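Local coordinates for ArtJ (Geobacillus stearothermophilus, PDB 2PVU), which binds the basic amino acids arginine, lysine and histidine and probably delivers them to its ABC transporter, Art(MP)2, at residues V64-A77 with V247-F261. Residues are numbered along the deposited sequence; the frame is centred on the assembly and turned at random.
Sequences VGFDVDLLDAVMKA and VINSGKYTEIYKKWF
Two antiparallel helices, 66-77 and 252-261, pack side by side in one lobe of this family 3 solute-binding protein. Their axes come within 9.8 Å at 164°. At one end Trp-260 lies across the start of helix 66-77. Gly-65, the N-cap residue, sets its CA over the six-membered ring, 3.6 Å from the centroid. Phe-66 CB sits over the five-membered ring. The indole NE1 donates to Asp-69 OD2 at 2.8 Å, nearly straight at 166°. The oxygen lies in the indole plane, but NE1 approaches it from above the carboxylate plane. Lys-259, its chain extended beyond CG, brings NZ to the syn side of the same oxygen, somewhat out of the carboxylate plane, also at 2.8 Å, and forms a salt bridge. Were Trp-260 an alanine, Asp-69 OD2 would probably lose its indole donor, keeping the Lys-259 bridge, and Gly-65 CA and Phe-66 CB would lose the ring they lie against. With chi1 at 173°, which sets CG opposite the backbone N, the Phe-66 ring reaches in among Tyr-253, Ile-256, Trp-260 and Phe-261 as a knob into a hole. Its edge meets the Tyr-253 face in an offset edge-to-face pair; Tyr-253 OH bonds to Tyr-124 O. Ile-256 fits back between Phe-66, Asp-69, Leu-70 and Ala-73. Farther along, Val-247 CG2 packs on Ala-73 CB at 3.8 Å. The interface is thus mainly apolar, and two donors on one oxygen probably favour the ionised form of Asp-69 and hold OD2 in place between Trp-260 and Lys-259.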
ATOM      1  N   VAL A  64      -5.385  -9.031   8.664  1.00 23.40           N
ATOM      2  CA  VAL A  64      -4.134  -8.903   9.452  1.00 23.10           C
ATOM      3  C   VAL A  64      -3.105  -8.079   8.682  1.00 22.66           C
ATOM      4  O   VAL A  64      -3.255  -7.874   7.470  1.00 23.48           O
ATOM      5  CB  VAL A  64      -3.548 -10.305   9.816  1.00 23.19           C
ATOM      6  CG1 VAL A  64      -4.547 -11.085  10.667  1.00 21.61           C
ATOM      7  CG2 VAL A  64      -3.146 -11.101   8.549  1.00 21.78           C
ATOM      8  N   GLY A  65      -2.061  -7.620   9.373  1.00 22.32           N
ATOM      9  CA  GLY A  65      -0.948  -7.010   8.689  1.00 22.81           C
ATOM     10  C   GLY A  65      -0.407  -5.783   9.395  1.00 22.78           C
ATOM     11  O   GLY A  65      -0.924  -5.361  10.480  1.00 22.55           O
ATOM     12  N   PHE A  66       0.662  -5.243   8.817  1.00 21.29           N
ATOM     13  CA  PHE A  66       1.306  -4.093   9.438  1.00 21.83           C
ATOM     14  C   PHE A  66       0.347  -2.892   9.582  1.00 21.74           C
ATOM     15  O   PHE A  66       0.292  -2.224  10.643  1.00 22.33           O
ATOM     16  CB  PHE A  66       2.539  -3.697   8.622  1.00 21.26           C
ATOM     17  CG  PHE A  66       3.181  -2.418   9.081  1.00 22.19           C
ATOM     18  CD1 PHE A  66       4.151  -2.441  10.062  1.00 20.92           C
ATOM     19  CD2 PHE A  66       2.784  -1.172   8.526  1.00 21.96           C
ATOM     20  CE1 PHE A  66       4.766  -1.241  10.550  1.00 21.73           C
ATOM     21  CE2 PHE A  66       3.391   0.050   8.990  1.00 22.55           C
ATOM     22  CZ  PHE A  66       4.384   0.017   9.983  1.00 22.02           C
ATOM     23  N   ASP A  67      -0.381  -2.594   8.509  1.00 21.53           N
ATOM     24  CA  ASP A  67      -1.322  -1.479   8.549  1.00 21.88           C
ATOM     25  C   ASP A  67      -2.399  -1.772   9.580  1.00 21.32           C
ATOM     26  O   ASP A  67      -2.882  -0.854  10.235  1.00 22.15           O
ATOM     27  CB  ASP A  67      -2.019  -1.260   7.194  1.00 20.80           C
ATOM     28  CG  ASP A  67      -1.217  -0.416   6.227  1.00 23.57           C
ATOM     29  OD1 ASP A  67      -0.205   0.255   6.622  1.00 22.77           O
ATOM     30  OD2 ASP A  67      -1.671  -0.376   5.042  1.00 22.93           O
ATOM     31  N   VAL A  68      -2.817  -3.030   9.701  1.00 22.90           N
ATOM     32  CA  VAL A  68      -3.823  -3.404  10.724  1.00 22.63           C
ATOM     33  C   VAL A  68      -3.352  -3.100  12.144  1.00 22.78           C
ATOM     34  O   VAL A  68      -4.093  -2.505  12.938  1.00 22.58           O
ATOM     35  CB  VAL A  68      -4.290  -4.872  10.593  1.00 22.05           C
ATOM     36  CG1 VAL A  68      -5.372  -5.219  11.644  1.00 20.78           C
ATOM     37  CG2 VAL A  68      -4.796  -5.130   9.145  1.00 22.14           C
ATOM     38  N   ASP A  69      -2.133  -3.519  12.482  1.00 22.69           N
ATOM     39  CA  ASP A  69      -1.619  -3.349  13.835  1.00 22.63           C
ATOM     40  C   ASP A  69      -1.358  -1.869  14.085  1.00 22.04           C
ATOM     41  O   ASP A  69      -1.576  -1.377  15.181  1.00 21.89           O
ATOM     42  CB  ASP A  69      -0.320  -4.118  14.052  1.00 22.96           C
ATOM     43  CG  ASP A  69      -0.524  -5.625  14.092  1.00 26.06           C
ATOM     44  OD1 ASP A  69      -1.688  -6.083  14.198  1.00 25.43           O
ATOM     45  OD2 ASP A  69       0.503  -6.337  14.026  1.00 27.51           O
ATOM     46  N   LEU A  70      -0.849  -1.177  13.078  1.00 21.35           N
ATOM     47  CA  LEU A  70      -0.588   0.240  13.264  1.00 21.27           C
ATOM     48  C   LEU A  70      -1.895   0.988  13.479  1.00 20.72           C
ATOM     49  O   LEU A  70      -2.004   1.801  14.398  1.00 20.11           O
ATOM     50  CB  LEU A  70       0.205   0.825  12.089  1.00 23.04           C
ATOM     51  CG  LEU A  70       0.442   2.334  12.160  1.00 24.51           C
ATOM     52  CD1 LEU A  70       1.339   2.741  13.347  1.00 26.97           C
ATOM     53  CD2 LEU A  70       1.057   2.806  10.879  1.00 23.32           C
ATOM     54  N   LEU A  71      -2.912   0.707  12.660  1.00 20.70           N
ATOM     55  CA  LEU A  71      -4.229   1.348  12.845  1.00 20.45           C
ATOM     56  C   LEU A  71      -4.779   1.151  14.273  1.00 20.74           C
ATOM     57  O   LEU A  71      -5.244   2.089  14.894  1.00 21.50           O
ATOM     58  CB  LEU A  71      -5.232   0.845  11.782  1.00 20.38           C
ATOM     59  CG  LEU A  71      -6.658   1.434  11.849  1.00 20.53           C
ATOM     60  CD1 LEU A  71      -6.686   2.888  11.411  1.00 19.97           C
ATOM     61  CD2 LEU A  71      -7.602   0.558  11.009  1.00 22.10           C
ATOM     62  N   ASP A  72      -4.686  -0.053  14.802  1.00 20.81           N
ATOM     63  CA  ASP A  72      -5.184  -0.298  16.154  1.00 22.92           C
ATOM     64  C   ASP A  72      -4.463   0.532  17.202  1.00 22.02           C
ATOM     65  O   ASP A  72      -5.087   1.087  18.108  1.00 22.97           O
ATOM     66  CB  ASP A  72      -5.037  -1.773  16.501  1.00 22.95           C
ATOM     67  CG  ASP A  72      -5.850  -2.131  17.713  1.00 28.93           C
ATOM     68  OD1 ASP A  72      -7.080  -1.864  17.681  1.00 31.96           O
ATOM     69  OD2 ASP A  72      -5.258  -2.620  18.695  1.00 29.19           O
ATOM     70  N   ALA A  73      -3.141   0.589  17.110  1.00 21.40           N
ATOM     71  CA  ALA A  73      -2.354   1.464  18.011  1.00 21.54           C
ATOM     72  C   ALA A  73      -2.755   2.928  17.872  1.00 21.26           C
ATOM     73  O   ALA A  73      -2.947   3.664  18.865  1.00 21.14           O
ATOM     74  CB  ALA A  73      -0.893   1.324  17.680  1.00 21.39           C
ATOM     75  N   VAL A  74      -2.844   3.370  16.627  1.00 21.32           N
ATOM     76  CA  VAL A  74      -3.177   4.757  16.370  1.00 21.87           C
ATOM     77  C   VAL A  74      -4.586   5.124  16.899  1.00 21.98           C
ATOM     78  O   VAL A  74      -4.733   6.095  17.639  1.00 22.67           O
ATOM     79  CB  VAL A  74      -2.987   5.067  14.865  1.00 20.39           C
ATOM     80  CG1 VAL A  74      -3.656   6.338  14.492  1.00 22.74           C
ATOM     81  CG2 VAL A  74      -1.452   5.123  14.529  1.00 20.41           C
ATOM     82  N   MET A  75      -5.618   4.375  16.505  1.00 22.06           N
ATOM     83  CA  MET A  75      -6.972   4.672  16.961  1.00 22.73           C
ATOM     84  C   MET A  75      -7.151   4.541  18.475  1.00 23.76           C
ATOM     85  O   MET A  75      -7.917   5.293  19.076  1.00 25.01           O
ATOM     86  CB  MET A  75      -7.981   3.791  16.228  1.00 22.38           C
ATOM     87  CG  MET A  75      -7.928   3.979  14.674  1.00 21.32           C
ATOM     88  SD  MET A  75      -8.182   5.656  14.024  1.00 26.11           S
ATOM     89  CE  MET A  75      -9.963   5.572  13.840  1.00 23.46           C
ATOM     90  N   LYS A  76      -6.422   3.632  19.103  1.00 23.50           N
ATOM     91  CA  LYS A  76      -6.449   3.538  20.561  1.00 24.71           C
ATOM     92  C   LYS A  76      -5.823   4.773  21.223  1.00 24.09           C
ATOM     93  O   LYS A  76      -6.388   5.318  22.188  1.00 22.36           O
ATOM     94  CB  LYS A  76      -5.826   2.221  21.049  1.00 25.71           C
ATOM     95  CG  LYS A  76      -6.773   1.031  20.836  1.00 26.66           C
ATOM     96  CD  LYS A  76      -6.190  -0.324  21.187  1.00 27.63           C
ATOM     97  CE  LYS A  76      -7.295  -1.392  21.164  1.00 30.42           C
ATOM     98  NZ  LYS A  76      -6.759  -2.787  21.097  1.00 35.27           N
ATOM     99  N   ALA A  77      -4.691   5.227  20.685  1.00 23.42           N
ATOM    100  CA  ALA A  77      -4.019   6.437  21.181  1.00 23.84           C
ATOM    101  C   ALA A  77      -4.914   7.661  20.959  1.00 24.08           C
ATOM    102  O   ALA A  77      -4.905   8.609  21.758  1.00 23.76           O
ATOM    103  CB  ALA A  77      -2.646   6.613  20.506  1.00 23.53           C
ATOM    104  N   VAL A 247       2.276   7.080  19.074  1.00 25.63           N
ATOM    105  CA  VAL A 247       2.699   5.702  18.723  1.00 24.71           C
ATOM    106  C   VAL A 247       4.181   5.572  18.325  1.00 24.67           C
ATOM    107  O   VAL A 247       4.867   4.625  18.746  1.00 24.26           O
ATOM    108  CB  VAL A 247       1.752   5.073  17.661  1.00 25.09           C
ATOM    109  CG1 VAL A 247       2.305   3.723  17.104  1.00 23.22           C
ATOM    110  CG2 VAL A 247       0.369   4.856  18.292  1.00 25.21           C
ATOM    111  N   ILE A 248       4.676   6.508  17.524  1.00 24.38           N
ATOM    112  CA  ILE A 248       6.097   6.529  17.192  1.00 25.12           C
ATOM    113  C   ILE A 248       6.944   6.852  18.429  1.00 25.65           C
ATOM    114  O   ILE A 248       7.914   6.147  18.738  1.00 25.47           O
ATOM    115  CB  ILE A 248       6.411   7.507  16.054  1.00 25.26           C
ATOM    116  CG1 ILE A 248       5.779   7.000  14.729  1.00 24.37           C
ATOM    117  CG2 ILE A 248       7.956   7.728  15.953  1.00 25.19           C
ATOM    118  CD1 ILE A 248       5.740   8.014  13.599  1.00 26.64           C
ATOM    119  N   ASN A 249       6.557   7.890  19.168  1.00 26.58           N
ATOM    120  CA  ASN A 249       7.311   8.290  20.357  1.00 26.48           C
ATOM    121  C   ASN A 249       7.474   7.212  21.420  1.00 26.51           C
ATOM    122  O   ASN A 249       8.521   7.134  22.057  1.00 26.98           O
ATOM    123  CB  ASN A 249       6.696   9.529  20.999  1.00 27.62           C
ATOM    124  CG  ASN A 249       6.923  10.767  20.189  1.00 28.04           C
ATOM    125  OD1 ASN A 249       7.658  10.750  19.222  1.00 30.28           O
ATOM    126  ND2 ASN A 249       6.299  11.855  20.593  1.00 32.21           N
ATOM    127  N   SER A 250       6.437   6.398  21.620  1.00 26.24           N
ATOM    128  CA  SER A 250       6.420   5.399  22.696  1.00 26.71           C
ATOM    129  C   SER A 250       7.232   4.125  22.372  1.00 26.30           C
ATOM    130  O   SER A 250       7.463   3.304  23.255  1.00 26.58           O
ATOM    131  CB  SER A 250       4.961   5.025  23.029  1.00 27.43           C
ATOM    132  OG  SER A 250       4.382   4.280  21.960  1.00 25.82           O
ATOM    133  N   GLY A 251       7.636   3.954  21.113  1.00 25.17           N
ATOM    134  CA  GLY A 251       8.323   2.731  20.702  1.00 23.51           C
ATOM    135  C   GLY A 251       7.367   1.684  20.127  1.00 23.09           C
ATOM    136  O   GLY A 251       7.821   0.645  19.653  1.00 23.69           O
ATOM    137  N   LYS A 252       6.067   1.984  20.101  1.00 22.22           N
ATOM    138  CA  LYS A 252       5.052   1.028  19.626  1.00 21.79           C
ATOM    139  C   LYS A 252       5.176   0.862  18.128  1.00 22.09           C
ATOM    140  O   LYS A 252       5.031  -0.244  17.616  1.00 22.04           O
ATOM    141  CB  LYS A 252       3.636   1.492  20.033  1.00 21.63           C
ATOM    142  CG  LYS A 252       2.495   0.555  19.562  1.00 24.03           C
ATOM    143  CD  LYS A 252       2.458  -0.713  20.427  1.00 27.25           C
ATOM    144  CE  LYS A 252       1.437  -1.720  19.882  1.00 32.32           C
ATOM    145  NZ  LYS A 252       1.377  -2.919  20.766  1.00 30.39           N
ATOM    146  N   TYR A 253       5.429   1.963  17.417  1.00 21.45           N
ATOM    147  CA  TYR A 253       5.645   1.862  15.967  1.00 22.48           C
ATOM    148  C   TYR A 253       6.795   0.894  15.693  1.00 22.48           C
ATOM    149  O   TYR A 253       6.663  -0.014  14.859  1.00 23.62           O
ATOM    150  CB  TYR A 253       5.988   3.226  15.355  1.00 21.98           C
ATOM    151  CG  TYR A 253       6.255   3.154  13.856  1.00 22.67           C
ATOM    152  CD1 TYR A 253       5.253   3.489  12.939  1.00 21.96           C
ATOM    153  CD2 TYR A 253       7.510   2.774  13.352  1.00 21.89           C
ATOM    154  CE1 TYR A 253       5.499   3.469  11.554  1.00 21.21           C
ATOM    155  CE2 TYR A 253       7.751   2.728  11.951  1.00 21.05           C
ATOM    156  CZ  TYR A 253       6.747   3.082  11.065  1.00 22.26           C
ATOM    157  OH  TYR A 253       6.963   3.026   9.688  1.00 24.06           O
ATOM    158  N   THR A 254       7.924   1.063  16.367  1.00 22.66           N
ATOM    159  CA  THR A 254       9.012   0.115  16.095  1.00 22.76           C
ATOM    160  C   THR A 254       8.761  -1.331  16.495  1.00 23.14           C
ATOM    161  O   THR A 254       9.246  -2.232  15.791  1.00 21.39           O
ATOM    162  CB  THR A 254      10.443   0.620  16.371  1.00 24.33           C
ATOM    163  OG1 THR A 254      11.152  -0.215  17.312  1.00 26.41           O
ATOM    164  CG2 THR A 254      10.471   2.037  16.678  1.00 17.90           C
ATOM    165  N   GLU A 255       8.004  -1.562  17.573  1.00 24.06           N
ATOM    166  CA  GLU A 255       7.586  -2.940  17.926  1.00 26.36           C
ATOM    167  C   GLU A 255       6.782  -3.567  16.780  1.00 25.54           C
ATOM    168  O   GLU A 255       7.065  -4.700  16.377  1.00 26.39           O
ATOM    169  CB  GLU A 255       6.750  -3.005  19.209  1.00 25.76           C
ATOM    170  CG  GLU A 255       7.424  -2.568  20.494  1.00 28.86           C
ATOM    171  CD  GLU A 255       6.392  -2.352  21.630  1.00 31.48           C
ATOM    172  OE1 GLU A 255       5.219  -2.828  21.483  1.00 38.31           O
ATOM    173  OE2 GLU A 255       6.743  -1.706  22.657  1.00 37.73           O
ATOM    174  N   ILE A 256       5.784  -2.837  16.268  1.00 25.02           N
ATOM    175  CA  ILE A 256       4.974  -3.293  15.130  1.00 23.80           C
ATOM    176  C   ILE A 256       5.850  -3.512  13.886  1.00 24.16           C
ATOM    177  O   ILE A 256       5.737  -4.544  13.214  1.00 24.04           O
ATOM    178  CB  ILE A 256       3.829  -2.313  14.799  1.00 23.96           C
ATOM    179  CG1 ILE A 256       2.911  -2.162  16.022  1.00 21.80           C
ATOM    180  CG2 ILE A 256       3.034  -2.863  13.592  1.00 24.50           C
ATOM    181  CD1 ILE A 256       1.928  -0.967  15.941  1.00 23.56           C
ATOM    182  N   TYR A 257       6.705  -2.536  13.580  1.00 23.90           N
ATOM    183  CA  TYR A 257       7.617  -2.639  12.430  1.00 24.54           C
ATOM    184  C   TYR A 257       8.496  -3.892  12.519  1.00 24.28           C
ATOM    185  O   TYR A 257       8.681  -4.632  11.546  1.00 22.74           O
ATOM    186  CB  TYR A 257       8.502  -1.389  12.317  1.00 24.33           C
ATOM    187  CG  TYR A 257       9.284  -1.389  11.036  1.00 24.94           C
ATOM    188  CD1 TYR A 257       8.752  -0.803   9.859  1.00 26.19           C
ATOM    189  CD2 TYR A 257      10.533  -2.014  10.960  1.00 25.55           C
ATOM    190  CE1 TYR A 257       9.486  -0.832   8.669  1.00 25.13           C
ATOM    191  CE2 TYR A 257      11.249  -2.073   9.781  1.00 24.97           C
ATOM    192  CZ  TYR A 257      10.745  -1.456   8.655  1.00 27.38           C
ATOM    193  OH  TYR A 257      11.505  -1.535   7.508  1.00 28.70           O
ATOM    194  N   LYS A 258       9.064  -4.131  13.694  1.00 25.00           N
ATOM    195  CA  LYS A 258       9.915  -5.300  13.871  1.00 27.14           C
ATOM    196  C   LYS A 258       9.148  -6.622  13.746  1.00 27.64           C
ATOM    197  O   LYS A 258       9.686  -7.620  13.233  1.00 28.67           O
ATOM    198  CB  LYS A 258      10.604  -5.237  15.218  1.00 27.71           C
ATOM    199  CG  LYS A 258      11.671  -4.149  15.282  1.00 30.66           C
ATOM    200  CD  LYS A 258      12.641  -4.415  16.422  1.00 35.65           C
ATOM    201  CE  LYS A 258      12.093  -3.994  17.777  1.00 38.17           C
ATOM    202  NZ  LYS A 258      13.094  -4.223  18.873  1.00 39.37           N
ATOM    203  N   LYS A 259       7.924  -6.643  14.266  1.00 27.58           N
ATOM    204  CA  LYS A 259       7.027  -7.795  14.102  1.00 27.63           C
ATOM    205  C   LYS A 259       6.957  -8.195  12.639  1.00 26.99           C
ATOM    206  O   LYS A 259       7.174  -9.356  12.298  1.00 26.66           O
ATOM    207  CB  LYS A 259       5.621  -7.472  14.630  1.00 27.22           C
ATOM    208  CG  LYS A 259       4.671  -8.664  14.641  1.00 28.89           C
ATOM    209  CD  LYS A 259       3.273  -8.225  15.084  1.00 28.99           C
ATOM    210  CE  LYS A 259       2.284  -9.362  14.907  1.00 31.33           C
ATOM    211  NZ  LYS A 259       0.874  -8.874  15.033  1.00 29.38           N
ATOM    212  N   TRP A 260       6.715  -7.223  11.769  1.00 25.74           N
ATOM    213  CA  TRP A 260       6.401  -7.507  10.380  1.00 26.15           C
ATOM    214  C   TRP A 260       7.615  -7.618   9.464  1.00 27.55           C
ATOM    215  O   TRP A 260       7.571  -8.335   8.460  1.00 28.77           O
ATOM    216  CB  TRP A 260       5.362  -6.500   9.859  1.00 25.64           C
ATOM    217  CG  TRP A 260       4.030  -6.778  10.524  1.00 24.05           C
ATOM    218  CD1 TRP A 260       3.510  -6.153  11.624  1.00 24.57           C
ATOM    219  CD2 TRP A 260       3.091  -7.800  10.163  1.00 24.81           C
ATOM    220  NE1 TRP A 260       2.300  -6.721  11.969  1.00 23.66           N
ATOM    221  CE2 TRP A 260       2.018  -7.731  11.086  1.00 24.56           C
ATOM    222  CE3 TRP A 260       3.043  -8.766   9.136  1.00 25.76           C
ATOM    223  CZ2 TRP A 260       0.892  -8.590  11.014  1.00 25.63           C
ATOM    224  CZ3 TRP A 260       1.922  -9.641   9.079  1.00 24.99           C
ATOM    225  CH2 TRP A 260       0.866  -9.535  10.004  1.00 23.83           C
ATOM    226  N   PHE A 261       8.703  -6.942   9.821  1.00 27.54           N
ATOM    227  CA  PHE A 261       9.857  -6.847   8.934  1.00 27.12           C
ATOM    228  C   PHE A 261      11.153  -7.392   9.499  1.00 27.40           C
ATOM    229  O   PHE A 261      12.121  -7.534   8.763  1.00 27.59           O
ATOM    230  CB  PHE A 261      10.021  -5.400   8.468  1.00 27.81           C
ATOM    231  CG  PHE A 261       8.835  -4.903   7.731  1.00 27.53           C
ATOM    232  CD1 PHE A 261       8.580  -5.349   6.440  1.00 29.03           C
ATOM    233  CD2 PHE A 261       7.911  -4.044   8.343  1.00 28.70           C
ATOM    234  CE1 PHE A 261       7.452  -4.935   5.754  1.00 30.29           C
ATOM    235  CE2 PHE A 261       6.776  -3.611   7.649  1.00 30.14           C
ATOM    236  CZ  PHE A 261       6.551  -4.048   6.351  1.00 30.17           C
TER